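Local coordinates for protein isomerase/lactonizing enzyme (Agrobacterium tumefaciens, PDB 1RVK) that is of unknown function but belongs to the enolase superfamily, binds magnesium, and probably abstracts a proton from a carboxylate substrate as its racemase and lactonizing relatives do, at residues H87-S92 against L96-L101; G167-T172 against I278-V283. All blocks are in the same frame, centred on the assembly; numbering follows the deposited sequence.

Contact 1 (H87-S92 against L96-L101); sequences HWQRGS and LTDRTL
Gln-89 reaches across to the chain entering the next helix and spends both hydrogens of its side-chain amide there. One goes from NE2 to Asp-98 OD1 at 3.0 Å, nearly straight at 171° and met on the anti side of the carboxylate, somewhat out of its plane; the other goes from NE2 to Leu-96 O at 3.2 Å, more bent and tilted 34° from the carbonyl plane. Both acceptors lie close to the amide plane, and the two bonds fix its rotation. Lys-263 adds a third partner, bonding to Gln-89 OE1 and forming a salt bridge with Asp-98 OD1. A second link runs through Ser-92. Its OG sits between its own backbone N and carbonyl carbon (chi1 70°), from where it donates to Gln-89 O at 2.7 Å, on a lone pair, and accepts from Leu-96 N at 3.0 Å. Gln-89 O also accepts from Ser-92 N, closing a type I turn. Around these bonds Leu-96 packs its CD2 3.9 Å from Trp-88 CB, while Leu-101 CD2 lies beside the Gln-89 amide. The turn and short loop joining helix 78-89 to helix 98-116, in the N-terminal domain shared by mandelate racemase and muconate lactonizing enzyme, are held by two side-chain-to-backbone bonds and one between side chains, and the lysine probably offsets the charge of Asp-98.

Contact 2 (G167-T172 against I278-V283); sequences GIKLHT and ILRTGV
Lys-169 and Arg-280 both set CG anti to the backbone N (chi1 -172° and -170°), which sends the two chains toward each other from opposite directions. The arginine runs extended from CG to NE, whereas the lysine bends at chi3 (78°) before its ammonium end. They meet at Lys-169 NZ and Arg-280 NH1, 3.4 Å apart, two donors with no hydrogen bond between them; NZ approaches the guanidinium obliquely. Acidic groups hold them together. Glu-329 serves both, one carboxylate oxygen in a salt bridge with Lys-169 NZ and the other with Arg-280 NH1. Glu-232 forms a salt bridge with the lysine, Tyr-134 OH bonds to the same NZ, and Glu-258 accepts from Arg-280 NE. The two backbones stay far apart, Lys-169 CA being 14.7 Å from Arg-280 CA, because strands 167-171 and 278-281 face one another across the interior of the enolase-superfamily beta/alpha barrel, where two long side chains bridge the gap between strands on opposite sides. Glu-232 and Glu-258 are also magnesium ligands, joined by Asp-206, and the nearest atom of the Arg-280 side chain is about 4 Å from the ion. Through these glutamates Lys-169 and Arg-280 lie in the second shell of the magnesium ion, where they probably position the ligands. His-171, farther along the strand, has its NE2 6.3 Å from Arg-280 NH1 and bonds through ND1 to Ile-137 O.

How the contacts relate
From the N terminus, the chain first closes contact 1, a short loop with three residues between segments 87-92 and 96-101, joining the end of helix 78-89 to the start of helix 98-116. It then runs on through strand 130-137 into the barrel, where 167-172 opens contact 2; after 105 more residues of alternating helices and strands, 278-283 closes it across the barrel interior. The two are in series, neither nested nor crossed, with centres 25 Å apart and nearest atoms about 5 Å apart without touching. Contact 1 ties neighbouring helices locally, yet Lys-263, at the start of helix 263-272, links it to the barrel region that contact 2 spans.

Contact 1 (H87-S92 against L96-L101)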
loop_
_atom_site.group_PDB
_atom_site.type_symbol
_atom_site.label_atom_id
_atom_site.label_comp_id
_atom_site.label_asym_id
_atom_site.label_seq_id
_atom_site.Cartn_x
_atom_site.Cartn_y
_atom_site.Cartn_z
ATOM N N HIS A 87 -12.598 -5.282 -18.397
ATOM C CA HIS A 87 -12.839 -5.377 -19.829
ATOM C C HIS A 87 -12.958 -4.012 -20.505
ATOM O O HIS A 87 -12.665 -3.879 -21.692
ATOM C CB HIS A 87 -14.115 -6.199 -20.066
ATOM C CG HIS A 87 -14.651 -6.117 -21.463
ATOM N ND1 HIS A 87 -15.988 -5.911 -21.733
ATOM C CD2 HIS A 87 -14.036 -6.212 -22.665
ATOM C CE1 HIS A 87 -16.172 -5.879 -23.040
ATOM N NE2 HIS A 87 -15.003 -6.059 -23.630
ATOM N N TRP A 88 -13.383 -2.998 -19.756
ATOM C CA TRP A 88 -13.551 -1.656 -20.315
ATOM C C TRP A 88 -12.327 -0.755 -20.202
ATOM O O TRP A 88 -12.328 0.360 -20.724
ATOM C CB TRP A 88 -14.737 -0.949 -19.646
ATOM C CG TRP A 88 -16.085 -1.412 -20.117
ATOM C CD1 TRP A 88 -16.348 -2.368 -21.058
ATOM C CD2 TRP A 88 -17.357 -0.913 -19.684
ATOM N NE1 TRP A 88 -17.709 -2.495 -21.238
ATOM C CE2 TRP A 88 -18.349 -1.612 -20.406
ATOM C CE3 TRP A 88 -17.753 0.060 -18.755
ATOM C CZ2 TRP A 88 -19.716 -1.369 -20.228
ATOM C CZ3 TRP A 88 -19.113 0.303 -18.579
ATOM C CH2 TRP A 88 -20.077 -0.412 -19.315
ATOM N N GLN A 89 -11.286 -1.224 -19.525
ATOM C CA GLN A 89 -10.091 -0.402 -19.360
ATOM C C GLN A 89 -9.381 -0.098 -20.668
ATOM O O GLN A 89 -9.024 1.046 -20.939
ATOM C CB GLN A 89 -9.107 -1.078 -18.404
ATOM C CG GLN A 89 -9.567 -1.101 -16.964
ATOM C CD GLN A 89 -8.496 -1.635 -16.037
ATOM O OE1 GLN A 89 -8.180 -2.822 -16.056
ATOM N NE2 GLN A 89 -7.920 -0.753 -15.229
ATOM N N ARG A 90 -9.174 -1.129 -21.478
ATOM C CA ARG A 90 -8.479 -0.976 -22.746
ATOM C C ARG A 90 -9.032 0.149 -23.620
ATOM O O ARG A 90 -8.266 0.933 -24.192
ATOM C CB ARG A 90 -8.516 -2.301 -23.515
ATOM C CG ARG A 90 -7.773 -2.276 -24.846
ATOM C CD ARG A 90 -7.881 -3.614 -25.554
ATOM N NE ARG A 90 -7.095 -3.637 -26.785
ATOM C CZ ARG A 90 -7.380 -2.923 -27.868
ATOM N NH1 ARG A 90 -6.601 -3.010 -28.937
ATOM N NH2 ARG A 90 -8.446 -2.132 -27.889
ATOM N N GLY A 91 -10.354 0.242 -23.713
ATOM C CA GLY A 91 -10.948 1.277 -24.546
ATOM C C GLY A 91 -11.355 2.552 -23.831
ATOM O O GLY A 91 -12.074 3.366 -24.403
ATOM N N SER A 92 -10.871 2.748 -22.609
ATOM C CA SER A 92 -11.230 3.923 -21.810
ATOM C C SER A 92 -10.404 5.188 -22.032
ATOM O O SER A 92 -10.511 6.132 -21.246
ATOM C CB SER A 92 -11.156 3.578 -20.324
ATOM O OG SER A 92 -9.805 3.397 -19.921
ATOM N N LEU A 96 -9.949 4.799 -17.224
ATOM C CA LEU A 96 -10.442 3.825 -16.245
ATOM C C LEU A 96 -9.210 3.070 -15.754
ATOM O O LEU A 96 -8.793 2.076 -16.345
ATOM C CB LEU A 96 -11.450 2.857 -16.878
ATOM C CG LEU A 96 -12.070 1.838 -15.909
ATOM C CD1 LEU A 96 -12.800 2.573 -14.786
ATOM C CD2 LEU A 96 -13.019 0.917 -16.656
ATOM N N THR A 97 -8.639 3.563 -14.660
ATOM C CA THR A 97 -7.414 3.013 -14.086
ATOM C C THR A 97 -7.579 1.910 -13.051
ATOM O O THR A 97 -8.679 1.672 -12.547
ATOM C CB THR A 97 -6.614 4.134 -13.432
ATOM O OG1 THR A 97 -7.330 4.609 -12.283
ATOM C CG2 THR A 97 -6.426 5.286 -14.415
ATOM N N ASP A 98 -6.472 1.236 -12.737
ATOM C CA ASP A 98 -6.505 0.179 -11.730
ATOM C C ASP A 98 -6.918 0.804 -10.403
ATOM O O ASP A 98 -7.536 0.148 -9.562
ATOM C CB ASP A 98 -5.132 -0.487 -11.564
ATOM C CG ASP A 98 -4.701 -1.270 -12.790
ATOM O OD1 ASP A 98 -5.572 -1.636 -13.610
ATOM O OD2 ASP A 98 -3.485 -1.535 -12.924
ATOM N N ARG A 99 -6.570 2.074 -10.215
ATOM C CA ARG A 99 -6.933 2.779 -8.992
ATOM C C ARG A 99 -8.452 2.885 -8.870
ATOM O O ARG A 99 -9.000 2.744 -7.778
ATOM C CB ARG A 99 -6.306 4.179 -8.958
ATOM C CG ARG A 99 -4.817 4.191 -8.621
ATOM C CD ARG A 99 -4.550 3.565 -7.256
ATOM N NE ARG A 99 -5.029 4.385 -6.145
ATOM C CZ ARG A 99 -4.417 5.478 -5.697
ATOM N NH1 ARG A 99 -4.931 6.160 -4.681
ATOM N NH2 ARG A 99 -3.285 5.886 -6.253
ATOM N N THR A 100 -9.137 3.139 -9.982
ATOM C CA THR A 100 -10.598 3.231 -9.936
ATOM C C THR A 100 -11.180 1.846 -9.640
ATOM O O THR A 100 -12.122 1.708 -8.861
ATOM C CB THR A 100 -11.182 3.756 -11.269
ATOM O OG1 THR A 100 -10.742 5.101 -11.485
ATOM C CG2 THR A 100 -12.705 3.741 -11.232
ATOM N N LEU A 101 -10.614 0.818 -10.264
ATOM C CA LEU A 101 -11.076 -0.544 -10.031
ATOM C C LEU A 101 -10.926 -0.913 -8.555
ATOM O O LEU A 101 -11.797 -1.561 -7.974
ATOM C CB LEU A 101 -10.261 -1.530 -10.878
ATOM C CG LEU A 101 -10.665 -1.824 -12.327
ATOM C CD1 LEU A 101 -11.845 -2.765 -12.313
ATOM C CD2 LEU A 101 -10.985 -0.542 -13.080
#

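Contact 2 (G167-T172 against I278-V283)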
loop_
_atom_site.group_PDB
_atom_site.type_symbol
_atom_site.label_atom_id
_atom_site.label_comp_id
_atom_site.label_asym_id
_atom_site.label_seq_id
_atom_site.Cartn_x
_atom_site.Cartn_y
_atom_site.Cartn_z
ATOM N N GLY A 167 10.420 -4.991 12.504
ATOM C CA GLY A 167 11.010 -4.818 11.188
ATOM C C GLY A 167 10.945 -3.349 10.818
ATOM O O GLY A 167 10.057 -2.639 11.279
ATOM N N ILE A 168 11.880 -2.892 9.993
ATOM C CA ILE A 168 11.925 -1.494 9.574
ATOM C C ILE A 168 12.351 -1.400 8.118
ATOM O O ILE A 168 13.331 -2.032 7.724
ATOM C CB ILE A 168 12.955 -0.698 10.412
ATOM C CG1 ILE A 168 12.546 -0.713 11.884
ATOM C CG2 ILE A 168 13.052 0.744 9.901
ATOM C CD1 ILE A 168 13.606 -0.152 12.814
ATOM N N LYS A 169 11.624 -0.619 7.321
ATOM C CA LYS A 169 11.994 -0.453 5.920
ATOM C C LYS A 169 12.318 1.004 5.630
ATOM O O LYS A 169 11.549 1.904 5.967
ATOM C CB LYS A 169 10.875 -0.905 4.975
ATOM C CG LYS A 169 11.324 -0.906 3.508
ATOM C CD LYS A 169 10.296 -1.531 2.570
ATOM C CE LYS A 169 9.145 -0.580 2.264
ATOM N NZ LYS A 169 8.097 -1.248 1.433
ATOM N N LEU A 170 13.464 1.239 5.006
ATOM C CA LEU A 170 13.842 2.601 4.670
ATOM C C LEU A 170 13.485 2.928 3.234
ATOM O O LEU A 170 13.648 2.091 2.347
ATOM C CB LEU A 170 15.352 2.813 4.804
ATOM C CG LEU A 170 16.143 2.580 6.089
ATOM C CD1 LEU A 170 17.559 3.093 5.860
ATOM C CD2 LEU A 170 15.508 3.316 7.256
ATOM N N HIS A 171 12.965 4.132 3.018
ATOM C CA HIS A 171 12.715 4.632 1.670
ATOM C C HIS A 171 13.785 5.717 1.711
ATOM O O HIS A 171 13.732 6.592 2.576
ATOM C CB HIS A 171 11.332 5.287 1.514
ATOM C CG HIS A 171 10.208 4.312 1.343
ATOM N ND1 HIS A 171 9.556 3.729 2.408
ATOM C CD2 HIS A 171 9.615 3.821 0.226
ATOM C CE1 HIS A 171 8.609 2.924 1.957
ATOM N NE2 HIS A 171 8.624 2.962 0.637
ATOM N N THR A 172 14.770 5.657 0.821
ATOM C CA THR A 172 15.831 6.653 0.851
ATOM C C THR A 172 15.572 7.899 0.004
ATOM O O THR A 172 14.445 8.131 -0.432
ATOM C CB THR A 172 17.191 6.002 0.507
ATOM O OG1 THR A 172 17.028 5.071 -0.572
ATOM C CG2 THR A 172 17.724 5.253 1.725
ATOM N N ILE A 278 10.794 -12.698 -4.046
ATOM C CA ILE A 278 9.594 -12.503 -3.234
ATOM C C ILE A 278 8.670 -11.666 -4.112
ATOM O O ILE A 278 9.105 -10.675 -4.699
ATOM C CB ILE A 278 9.901 -11.699 -1.949
ATOM C CG1 ILE A 278 10.970 -12.410 -1.116
ATOM C CG2 ILE A 278 8.630 -11.514 -1.134
ATOM C CD1 ILE A 278 11.508 -11.564 0.030
ATOM N N LEU A 279 7.405 -12.060 -4.213
ATOM C CA LEU A 279 6.462 -11.319 -5.041
ATOM C C LEU A 279 5.899 -10.133 -4.264
ATOM O O LEU A 279 6.013 -10.066 -3.037
ATOM C CB LEU A 279 5.315 -12.238 -5.476
ATOM C CG LEU A 279 4.457 -11.786 -6.663
ATOM C CD1 LEU A 279 5.323 -11.723 -7.921
ATOM C CD2 LEU A 279 3.290 -12.760 -6.859
ATOM N N ARG A 280 5.307 -9.185 -4.979
ATOM C CA ARG A 280 4.708 -8.032 -4.321
ATOM C C ARG A 280 3.378 -7.727 -4.989
ATOM O O ARG A 280 3.201 -7.952 -6.188
ATOM C CB ARG A 280 5.626 -6.809 -4.400
ATOM C CG ARG A 280 5.184 -5.627 -3.518
ATOM C CD ARG A 280 6.408 -4.800 -3.132
ATOM N NE ARG A 280 6.157 -3.622 -2.299
ATOM C CZ ARG A 280 5.736 -3.641 -1.035
ATOM N NH1 ARG A 280 5.570 -2.498 -0.379
ATOM N NH2 ARG A 280 5.457 -4.788 -0.428
ATOM N N THR A 281 2.433 -7.249 -4.194
ATOM C CA THR A 281 1.122 -6.887 -4.696
ATOM C C THR A 281 0.638 -5.767 -3.796
ATOM O O THR A 281 1.355 -5.332 -2.895
ATOM C CB THR A 281 0.126 -8.070 -4.620
ATOM O OG1 THR A 281 -1.070 -7.733 -5.336
ATOM C CG2 THR A 281 -0.234 -8.386 -3.167
ATOM N N GLY A 282 -0.574 -5.295 -4.049
ATOM C CA GLY A 282 -1.138 -4.232 -3.245
ATOM C C GLY A 282 -2.517 -3.963 -3.797
ATOM O O GLY A 282 -2.709 -4.017 -5.010
ATOM N N VAL A 283 -3.477 -3.682 -2.925
ATOM C CA VAL A 283 -4.836 -3.424 -3.387
ATOM C C VAL A 283 -4.882 -2.317 -4.435
ATOM O O VAL A 283 -5.539 -2.461 -5.470
ATOM C CB VAL A 283 -5.761 -3.069 -2.208
ATOM C CG1 VAL A 283 -7.122 -2.631 -2.721
ATOM C CG2 VAL A 283 -5.910 -4.284 -1.301
#